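Local structure of jasmonate-induced oxygenase 2 (6LSV) at residues E170-L175 / H261-N266; D91-N96 / V295-F300. The protein oxidises the stress hormone jasmonate to 12-hydroxyjasmonate as an iron- and 2-oxoglutarate-dependent dioxygenase, with conversion of 2-oxoglutarate to succinate and carbon dioxide. One frame throughout, in Å; residues are numbered along the deposited sequence.

Interaction 1 of 2, residues E170-L175 / H261-N266; sequences EELVKL and HAFIVN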
ATOM      1  N   GLU A 170      10.797  -6.931 -10.018  1.00 35.56           N
ATOM      2  CA  GLU A 170      10.577  -7.527 -11.331  1.00 29.72           C
ATOM      3  C   GLU A 170       9.451  -8.551 -11.290  1.00 33.58           C
ATOM      4  O   GLU A 170       8.599  -8.589 -12.186  1.00 33.96           O
ATOM      5  CB  GLU A 170      11.864  -8.181 -11.830  1.00 35.72           C
ATOM      6  CG  GLU A 170      12.583  -7.426 -12.927  1.00 43.03           C
ATOM      7  CD  GLU A 170      13.630  -8.279 -13.609  1.00 49.48           C
ATOM      8  OE1 GLU A 170      13.253  -9.120 -14.452  1.00 56.90           O
ATOM      9  OE2 GLU A 170      14.828  -8.119 -13.290  1.00 48.29           O
ATOM     10  N   GLU A 171       9.434  -9.394 -10.256  1.00 28.89           N
ATOM     11  CA  GLU A 171       8.442 -10.460 -10.186  1.00 28.30           C
ATOM     12  C   GLU A 171       7.044  -9.905  -9.949  1.00 30.55           C
ATOM     13  O   GLU A 171       6.067 -10.414 -10.509  1.00 30.94           O
ATOM     14  CB  GLU A 171       8.822 -11.449  -9.084  1.00 30.27           C
ATOM     15  CG  GLU A 171      10.029 -12.310  -9.415  1.00 36.36           C
ATOM     16  CD  GLU A 171       9.804 -13.180 -10.638  1.00 37.86           C
ATOM     17  OE1 GLU A 171      10.470 -12.943 -11.668  1.00 42.31           O
ATOM     18  OE2 GLU A 171       8.956 -14.096 -10.569  1.00 33.81           O
ATOM     19  N   LEU A 172       6.927  -8.862  -9.126  1.00 32.31           N
ATOM     20  CA  LEU A 172       5.612  -8.312  -8.817  1.00 27.17           C
ATOM     21  C   LEU A 172       5.079  -7.441  -9.947  1.00 24.42           C
ATOM     22  O   LEU A 172       3.860  -7.292 -10.083  1.00 27.28           O
ATOM     23  CB  LEU A 172       5.664  -7.532  -7.502  1.00 28.19           C
ATOM     24  CG  LEU A 172       5.285  -8.360  -6.267  1.00 25.71           C
ATOM     25  CD1 LEU A 172       6.263  -9.504  -6.041  1.00 30.27           C
ATOM     26  CD2 LEU A 172       5.204  -7.502  -5.031  1.00 22.31           C
ATOM     27  N   VAL A 173       5.960  -6.865 -10.766  1.00 25.62           N
ATOM     28  CA  VAL A 173       5.505  -6.204 -11.986  1.00 25.63           C
ATOM     29  C   VAL A 173       4.870  -7.221 -12.928  1.00 34.01           C
ATOM     30  O   VAL A 173       3.812  -6.967 -13.520  1.00 30.28           O
ATOM     31  CB  VAL A 173       6.673  -5.452 -12.654  1.00 26.85           C
ATOM     32  CG1 VAL A 173       6.355  -5.141 -14.111  1.00 19.10           C
ATOM     33  CG2 VAL A 173       6.985  -4.171 -11.893  1.00 22.56           C
ATOM     34  N   LYS A 174       5.494  -8.396 -13.066  1.00 32.00           N
ATOM     35  CA  LYS A 174       4.928  -9.458 -13.894  1.00 31.76           C
ATOM     36  C   LYS A 174       3.597  -9.945 -13.331  1.00 30.20           C
ATOM     37  O   LYS A 174       2.628 -10.142 -14.074  1.00 36.75           O
ATOM     38  CB  LYS A 174       5.913 -10.624 -14.000  1.00 37.45           C
ATOM     39  CG  LYS A 174       7.138 -10.352 -14.856  1.00 41.32           C
ATOM     40  CD  LYS A 174       8.068 -11.556 -14.878  1.00 40.26           C
ATOM     41  CE  LYS A 174       9.428 -11.195 -15.457  1.00 46.85           C
ATOM     42  NZ  LYS A 174      10.549 -11.835 -14.710  1.00 51.82           N
ATOM     43  N   LEU A 175       3.541 -10.163 -12.017  1.00 28.19           N
ATOM     44  CA  LEU A 175       2.310 -10.628 -11.390  1.00 26.89           C
ATOM     45  C   LEU A 175       1.188  -9.609 -11.556  1.00 33.65           C
ATOM     46  O   LEU A 175       0.031  -9.981 -11.780  1.00 33.39           O
ATOM     47  CB  LEU A 175       2.565 -10.921  -9.910  1.00 29.70           C
ATOM     48  CG  LEU A 175       1.363 -11.168  -8.995  1.00 33.72           C
ATOM     49  CD1 LEU A 175       0.525 -12.348  -9.487  1.00 25.17           C
ATOM     50  CD2 LEU A 175       1.825 -11.383  -7.559  1.00 25.92           C
ATOM     51  N   HIS A 261       3.030 -17.326   2.309  1.00 22.58           N
ATOM     52  CA  HIS A 261       3.539 -17.100   0.953  1.00 21.09           C
ATOM     53  C   HIS A 261       2.438 -16.746  -0.033  1.00 25.48           C
ATOM     54  O   HIS A 261       2.583 -16.951  -1.242  1.00 26.96           O
ATOM     55  CB  HIS A 261       4.340 -18.301   0.459  1.00 20.68           C
ATOM     56  CG  HIS A 261       5.495 -18.638   1.343  1.00 28.83           C
ATOM     57  ND1 HIS A 261       5.507 -19.744   2.164  1.00 27.89           N
ATOM     58  CD2 HIS A 261       6.663 -17.991   1.563  1.00 27.55           C
ATOM     59  CE1 HIS A 261       6.643 -19.775   2.837  1.00 33.91           C
ATOM     60  NE2 HIS A 261       7.363 -18.723   2.490  1.00 34.21           N
ATOM     61  N   ALA A 262       1.338 -16.212   0.476  1.00 21.44           N
ATOM     62  CA  ALA A 262       0.330 -15.558  -0.336  1.00 26.91           C
ATOM     63  C   ALA A 262       0.553 -14.049  -0.311  1.00 28.51           C
ATOM     64  O   ALA A 262       1.207 -13.506   0.585  1.00 19.99           O
ATOM     65  CB  ALA A 262      -1.076 -15.893   0.170  1.00 26.64           C
ATOM     66  N   PHE A 263       0.017 -13.379  -1.323  1.00 30.47           N
ATOM     67  CA  PHE A 263      -0.076 -11.929  -1.342  1.00 22.94           C
ATOM     68  C   PHE A 263      -1.518 -11.516  -1.092  1.00 25.76           C
ATOM     69  O   PHE A 263      -2.454 -12.301  -1.266  1.00 30.06           O
ATOM     70  CB  PHE A 263       0.385 -11.346  -2.681  1.00 21.06           C
ATOM     71  CG  PHE A 263       1.857 -11.468  -2.928  1.00 26.31           C
ATOM     72  CD1 PHE A 263       2.761 -10.703  -2.207  1.00 21.03           C
ATOM     73  CD2 PHE A 263       2.335 -12.325  -3.906  1.00 25.82           C
ATOM     74  CE1 PHE A 263       4.113 -10.802  -2.445  1.00 22.81           C
ATOM     75  CE2 PHE A 263       3.690 -12.431  -4.149  1.00 23.06           C
ATOM     76  CZ  PHE A 263       4.581 -11.665  -3.420  1.00 27.16           C
ATOM     77  N   ILE A 264      -1.692 -10.268  -0.679  1.00 28.20           N
ATOM     78  CA  ILE A 264      -2.999  -9.631  -0.653  1.00 23.40           C
ATOM     79  C   ILE A 264      -3.005  -8.575  -1.745  1.00 24.18           C
ATOM     80  O   ILE A 264      -2.100  -7.731  -1.807  1.00 26.22           O
ATOM     81  CB  ILE A 264      -3.321  -9.027   0.724  1.00 23.60           C
ATOM     82  CG1 ILE A 264      -3.602 -10.146   1.731  1.00 25.68           C
ATOM     83  CG2 ILE A 264      -4.519  -8.094   0.627  1.00 21.57           C
ATOM     84  CD1 ILE A 264      -3.485  -9.723   3.177  1.00 25.73           C
ATOM     85  N   VAL A 265      -3.992  -8.651  -2.628  1.00 22.39           N
ATOM     86  CA  VAL A 265      -4.137  -7.714  -3.734  1.00 21.99           C
ATOM     87  C   VAL A 265      -5.158  -6.669  -3.314  1.00 22.18           C
ATOM     88  O   VAL A 265      -6.317  -7.000  -3.036  1.00 26.52           O
ATOM     89  CB  VAL A 265      -4.562  -8.433  -5.025  1.00 22.71           C
ATOM     90  CG1 VAL A 265      -4.588  -7.470  -6.199  1.00 18.03           C
ATOM     91  CG2 VAL A 265      -3.627  -9.597  -5.312  1.00 21.03           C
ATOM     92  N   ASN A 266      -4.730  -5.414  -3.245  1.00 24.77           N
ATOM     93  CA  ASN A 266      -5.599  -4.312  -2.859  1.00 24.55           C
ATOM     94  C   ASN A 266      -6.003  -3.529  -4.097  1.00 27.27           C
ATOM     95  O   ASN A 266      -5.143  -3.114  -4.881  1.00 27.82           O
ATOM     96  CB  ASN A 266      -4.906  -3.378  -1.864  1.00 28.20           C
ATOM     97  CG  ASN A 266      -4.836  -3.955  -0.465  1.00 35.29           C
ATOM     98  OD1 ASN A 266      -5.523  -4.924  -0.142  1.00 39.58           O
ATOM     99  ND2 ASN A 266      -4.007  -3.352   0.382  1.00 35.50           N
TER
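K174 NZ, weakly held by E171 OE1 at 3.2 Å and at longer range by E170 OE1, marks the polar side of a helix whose other side sends L172 and L175 against the ring of F263. The segment is thus a worked example of helical amphipathicity: the salt-bridge network stays among residues of the helix itself, while the leucines, three positions apart, turn inward together. Across the contact the touching is wholly apolar. CD1 of L172 meets the far end of the ring at F263 CZ, 3.8 Å away, whereas CD2 of L175 comes to F263 CD2, also at 3.8 Å, and so sits nearer the root of the same ring. Both methyls lie on the same side of the ring plane, each approaching at a slant. With CG anti to its carbonyl carbon (chi1 -70°), F263 reaches out from strand 263-267 and covers about half of the 10.1 Å between F263 CA and L172 CA, the leucine side chain making up the rest. The ring is hemmed in by further residues: I235 of the adjoining strand, M90 of helix 87-102, V85, and H83, whose ring meets it at about 45°. Helix 161-186 is in this way packed on the main sheet of the dioxygenase fold. With neither hydrogen bond nor salt bridge between them, the two segments meet through van der Waals contact and the exclusion of water.

Interaction 2 of 2, residues D91-N96 / V295-F300; sequences DAAREN and VSLAFF. With AKG (2-oxoglutaric acid), chain C; JAA ({(1R,2R)-3-oxo-2-[(2Z)-pent-2-en-1-yl]cyclopentyl}acetic acid), chain D.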
ATOM      1  N   ASP A  91      10.313 -14.359   1.339  1.00 33.70           N
ATOM      2  CA  ASP A  91      10.866 -14.278   2.685  1.00 35.16           C
ATOM      3  C   ASP A  91      12.193 -13.527   2.704  1.00 29.44           C
ATOM      4  O   ASP A  91      12.476 -12.789   3.655  1.00 27.40           O
ATOM      5  CB  ASP A  91      11.028 -15.683   3.263  1.00 28.13           C
ATOM      6  CG  ASP A  91       9.716 -16.445   3.307  1.00 33.69           C
ATOM      7  OD1 ASP A  91       8.737 -15.917   3.878  1.00 40.11           O
ATOM      8  OD2 ASP A  91       9.660 -17.570   2.773  1.00 41.30           O
ATOM      9  N   ALA A  92      13.018 -13.698   1.667  1.00 25.95           N
ATOM     10  CA  ALA A  92      14.266 -12.946   1.594  1.00 30.27           C
ATOM     11  C   ALA A  92      13.994 -11.450   1.544  1.00 34.39           C
ATOM     12  O   ALA A  92      14.714 -10.659   2.166  1.00 31.33           O
ATOM     13  CB  ALA A  92      15.081 -13.387   0.378  1.00 27.81           C
ATOM     14  N   ALA A  93      12.950 -11.045   0.816  1.00 32.75           N
ATOM     15  CA  ALA A  93      12.561  -9.639   0.786  1.00 34.92           C
ATOM     16  C   ALA A  93      12.209  -9.135   2.180  1.00 29.23           C
ATOM     17  O   ALA A  93      12.617  -8.036   2.575  1.00 27.00           O
ATOM     18  CB  ALA A  93      11.383  -9.445  -0.169  1.00 30.66           C
ATOM     19  N   ARG A  94      11.460  -9.928   2.942  1.00 27.62           N
ATOM     20  CA  ARG A  94      11.078  -9.501   4.282  1.00 29.42           C
ATOM     21  C   ARG A  94      12.289  -9.434   5.205  1.00 31.93           C
ATOM     22  O   ARG A  94      12.488  -8.438   5.910  1.00 28.41           O
ATOM     23  CB  ARG A  94      10.019 -10.444   4.848  1.00 19.02           C
ATOM     24  CG  ARG A  94       9.634 -10.141   6.278  1.00 24.36           C
ATOM     25  CD  ARG A  94       8.798 -11.261   6.868  1.00 29.19           C
ATOM     26  NE  ARG A  94       7.535 -11.438   6.156  1.00 41.51           N
ATOM     27  CZ  ARG A  94       7.310 -12.381   5.248  1.00 37.12           C
ATOM     28  NH1 ARG A  94       8.267 -13.246   4.933  1.00 33.96           N
ATOM     29  NH2 ARG A  94       6.124 -12.458   4.655  1.00 32.86           N
ATOM     30  N   GLU A  95      13.118 -10.483   5.207  1.00 32.27           N
ATOM     31  CA  GLU A  95      14.218 -10.546   6.166  1.00 34.20           C
ATOM     32  C   GLU A  95      15.344  -9.584   5.808  1.00 30.65           C
ATOM     33  O   GLU A  95      16.039  -9.093   6.704  1.00 28.77           O
ATOM     34  CB  GLU A  95      14.743 -11.976   6.275  1.00 33.84           C
ATOM     35  CG  GLU A  95      13.723 -12.956   6.836  1.00 33.03           C
ATOM     36  CD  GLU A  95      13.030 -12.434   8.088  1.00 35.69           C
ATOM     37  OE1 GLU A  95      13.732 -12.023   9.036  1.00 37.24           O
ATOM     38  OE2 GLU A  95      11.779 -12.428   8.117  1.00 37.36           O
ATOM     39  N   ASN A  96      15.541  -9.301   4.520  1.00 31.96           N
ATOM     40  CA  ASN A  96      16.467  -8.241   4.135  1.00 26.32           C
ATOM     41  C   ASN A  96      16.015  -6.898   4.691  1.00 32.17           C
ATOM     42  O   ASN A  96      16.811  -6.154   5.276  1.00 37.37           O
ATOM     43  CB  ASN A  96      16.591  -8.173   2.615  1.00 26.48           C
ATOM     44  CG  ASN A  96      17.724  -9.023   2.085  1.00 34.33           C
ATOM     45  OD1 ASN A  96      18.772  -8.507   1.703  1.00 34.31           O
ATOM     46  ND2 ASN A  96      17.521 -10.335   2.060  1.00 30.87           N
ATOM     47  N   VAL A 295       6.879  -6.292   9.931  1.00 22.90           N
ATOM     48  CA  VAL A 295       7.486  -5.787   8.706  1.00 24.57           C
ATOM     49  C   VAL A 295       6.584  -6.191   7.550  1.00 26.09           C
ATOM     50  O   VAL A 295       6.327  -7.385   7.349  1.00 32.25           O
ATOM     51  CB  VAL A 295       8.911  -6.326   8.486  1.00 27.25           C
ATOM     52  CG1 VAL A 295       9.304  -6.189   7.024  1.00 19.37           C
ATOM     53  CG2 VAL A 295       9.902  -5.594   9.380  1.00 24.98           C
ATOM     54  N   SER A 296       6.100  -5.210   6.794  1.00 18.91           N
ATOM     55  CA  SER A 296       5.229  -5.470   5.659  1.00 20.95           C
ATOM     56  C   SER A 296       5.729  -4.716   4.438  1.00 22.84           C
ATOM     57  O   SER A 296       6.302  -3.629   4.548  1.00 22.19           O
ATOM     58  CB  SER A 296       3.780  -5.086   5.964  1.00 25.52           C
ATOM     59  OG  SER A 296       3.399  -5.553   7.246  1.00 28.47           O
ATOM     60  N   LEU A 297       5.500  -5.309   3.270  1.00 24.00           N
ATOM     61  CA  LEU A 297       5.993  -4.789   2.002  1.00 22.69           C
ATOM     62  C   LEU A 297       4.804  -4.436   1.121  1.00 26.14           C
ATOM     63  O   LEU A 297       3.980  -5.302   0.805  1.00 22.71           O
ATOM     64  CB  LEU A 297       6.899  -5.808   1.306  1.00 23.44           C
ATOM     65  CG  LEU A 297       8.346  -5.965   1.794  1.00 24.44           C
ATOM     66  CD1 LEU A 297       8.427  -6.581   3.185  1.00 21.48           C
ATOM     67  CD2 LEU A 297       9.142  -6.795   0.803  1.00 25.32           C
ATOM     68  N   ALA A 298       4.717  -3.168   0.727  1.00 28.10           N
ATOM     69  CA  ALA A 298       3.621  -2.661  -0.089  1.00 21.40           C
ATOM     70  C   ALA A 298       4.166  -2.300  -1.464  1.00 21.62           C
ATOM     71  O   ALA A 298       4.898  -1.315  -1.612  1.00 22.43           O
ATOM     72  CB  ALA A 298       2.958  -1.455   0.574  1.00 23.19           C
ATOM     73  N   PHE A 299       3.809  -3.097  -2.463  1.00 23.29           N
ATOM     74  CA  PHE A 299       4.157  -2.832  -3.851  1.00 22.52           C
ATOM     75  C   PHE A 299       2.984  -2.130  -4.523  1.00 25.54           C
ATOM     76  O   PHE A 299       1.851  -2.622  -4.475  1.00 21.52           O
ATOM     77  CB  PHE A 299       4.502  -4.139  -4.567  1.00 24.24           C
ATOM     78  CG  PHE A 299       4.738  -3.992  -6.045  1.00 24.58           C
ATOM     79  CD1 PHE A 299       3.702  -4.178  -6.947  1.00 22.80           C
ATOM     80  CD2 PHE A 299       6.001  -3.697  -6.531  1.00 24.46           C
ATOM     81  CE1 PHE A 299       3.916  -4.051  -8.306  1.00 24.71           C
ATOM     82  CE2 PHE A 299       6.222  -3.569  -7.889  1.00 26.45           C
ATOM     83  CZ  PHE A 299       5.177  -3.745  -8.777  1.00 27.02           C
ATOM     84  N   PHE A 300       3.254  -0.980  -5.134  1.00 25.28           N
ATOM     85  CA  PHE A 300       2.225  -0.164  -5.769  1.00 24.78           C
ATOM     86  C   PHE A 300       2.367  -0.263  -7.282  1.00 25.95           C
ATOM     87  O   PHE A 300       3.431   0.040  -7.832  1.00 28.05           O
ATOM     88  CB  PHE A 300       2.320   1.293  -5.316  1.00 22.53           C
ATOM     89  CG  PHE A 300       2.263   1.477  -3.825  1.00 20.41           C
ATOM     90  CD1 PHE A 300       1.140   1.103  -3.101  1.00 22.25           C
ATOM     91  CD2 PHE A 300       3.334   2.032  -3.149  1.00 20.43           C
ATOM     92  CE1 PHE A 300       1.091   1.280  -1.724  1.00 23.44           C
ATOM     93  CE2 PHE A 300       3.290   2.214  -1.782  1.00 22.09           C
ATOM     94  CZ  PHE A 300       2.166   1.837  -1.068  1.00 21.83           C
TER
HETATM   95  C1  AKG C 401       0.411  -0.183   3.366  1.00 34.61           C
HETATM   96  O1  AKG C 401      -0.140  -0.299   2.243  1.00 27.05           O
HETATM   97  O2  AKG C 401       1.376   0.618   3.499  1.00 45.55           O
HETATM   98  C2  AKG C 401      -0.118  -0.996   4.553  1.00 40.34           C
HETATM   99  O5  AKG C 401      -1.233  -0.817   4.914  1.00 41.48           O
HETATM  100  C3  AKG C 401       0.748  -2.031   5.286  1.00 29.82           C
HETATM  101  C4  AKG C 401      -0.129  -3.217   5.701  1.00 37.32           C
HETATM  102  C5  AKG C 401       0.551  -4.049   6.790  1.00 30.38           C
HETATM  103  O3  AKG C 401       0.322  -5.283   6.897  1.00 16.58           O
HETATM  104  O4  AKG C 401       1.345  -3.491   7.588  1.00 36.40           O
HETATM  105  O01 JAA D 402       4.614   6.600   1.292  1.00 23.38           O
HETATM  106  O02 JAA D 402       2.645   7.236  -4.725  1.00 22.94           O
HETATM  107  O03 JAA D 402       2.602   9.338  -4.173  1.00 28.24           O
HETATM  108  C04 JAA D 402       3.257   7.307  -1.721  1.00 26.64           C
HETATM  109  C05 JAA D 402       2.964   7.018  -0.147  1.00 25.45           C
HETATM  110  C06 JAA D 402       4.324   8.433  -1.695  1.00 23.20           C
HETATM  111  C07 JAA D 402       4.836   8.451  -0.412  1.00 22.68           C
HETATM  112  C08 JAA D 402       4.134   7.205   0.392  1.00 24.18           C
HETATM  113  C09 JAA D 402       2.462   5.527   0.092  1.00 26.23           C
HETATM  114  C10 JAA D 402       2.090   7.745  -2.417  1.00 20.51           C
HETATM  115  C11 JAA D 402       0.940   5.455  -0.048  1.00 27.21           C
HETATM  116  C12 JAA D 402       2.467   8.127  -3.852  1.00 23.78           C
HETATM  117  C13 JAA D 402       0.186   4.855   0.853  1.00 24.01           C
HETATM  118  C14 JAA D 402       0.797   4.205   2.093  1.00 28.82           C
HETATM  119  C15 JAA D 402       0.093   4.730   3.344  1.00 26.05           C
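L297 holds its CG anti to the carbonyl carbon (chi1 -78°), which sends its methyls to A93 and the backbone of R94, while R94 holds its own CG anti to the backbone N (chi1 176°), which carries that carbon to V295. The strand belongs to the double-stranded beta-helix, or jelly roll, of the 2-oxoglutarate oxygenases, and segment 91-96 of helix 87-102 crosses segment 295-300 at 119°. The branches of L297 divide their work: CD2 touches A93 CB at 3.6 Å, while CD1 lies over the helix backbone, 4.1 Å from R94 CA. Two residues earlier, on the same strand face, V295 CG1 meets R94 CG at 4.0 Å, so the aliphatic part of the arginine does the packing. The chain then bends, and R94 NH1 forms a salt bridge of 2.9 Å with D91 OD1, which accepts on its anti lone pair close to the guanidinium plane. Strand alternation turns S296, A298 and F300 to the ligand side. There S296 OG, with one proton to give, lies within weak hydrogen-bonding reach of both oxygens of a 2-oxoglutarate carboxylate, O4 (2.9 Å) and O3; R294 and N210 bind the same molecule. F300 CZ approaches C09 of jasmonate at 3.9 Å, at a slant to the ring. One strand therefore presents a hydrocarbon face to the helix and a substrate-binding face to the pocket. Within the helix, A92 O accepts from both N96 N and N96 ND2, each at 2.8 Å, the two donors reaching it from opposite faces of the carbonyl plane.

The centres of interactions 1 and 2 lie 11 Å apart, and both reach the same sheet, where strand 233-237 runs between strands 263-267 and 294-302. They also touch directly. D91 OD2, on the carboxylate that also pairs with R94, probably hydrogen-bonds to H261 NE2 at 2.6 Å, linking helix 87-102 to the approach of strand 263-267. F299 CB also packs against L172 CD2 at 3.5 Å, and F299 CZ against V173 CG2, so helix 161-186 covers the strand that carries S296 and F300. In interaction 2 the strand segment itself lines both substrate pockets, whereas interaction 1 stands further back, with the F263 side chain about 11 Å from the bound 2-oxoglutarate.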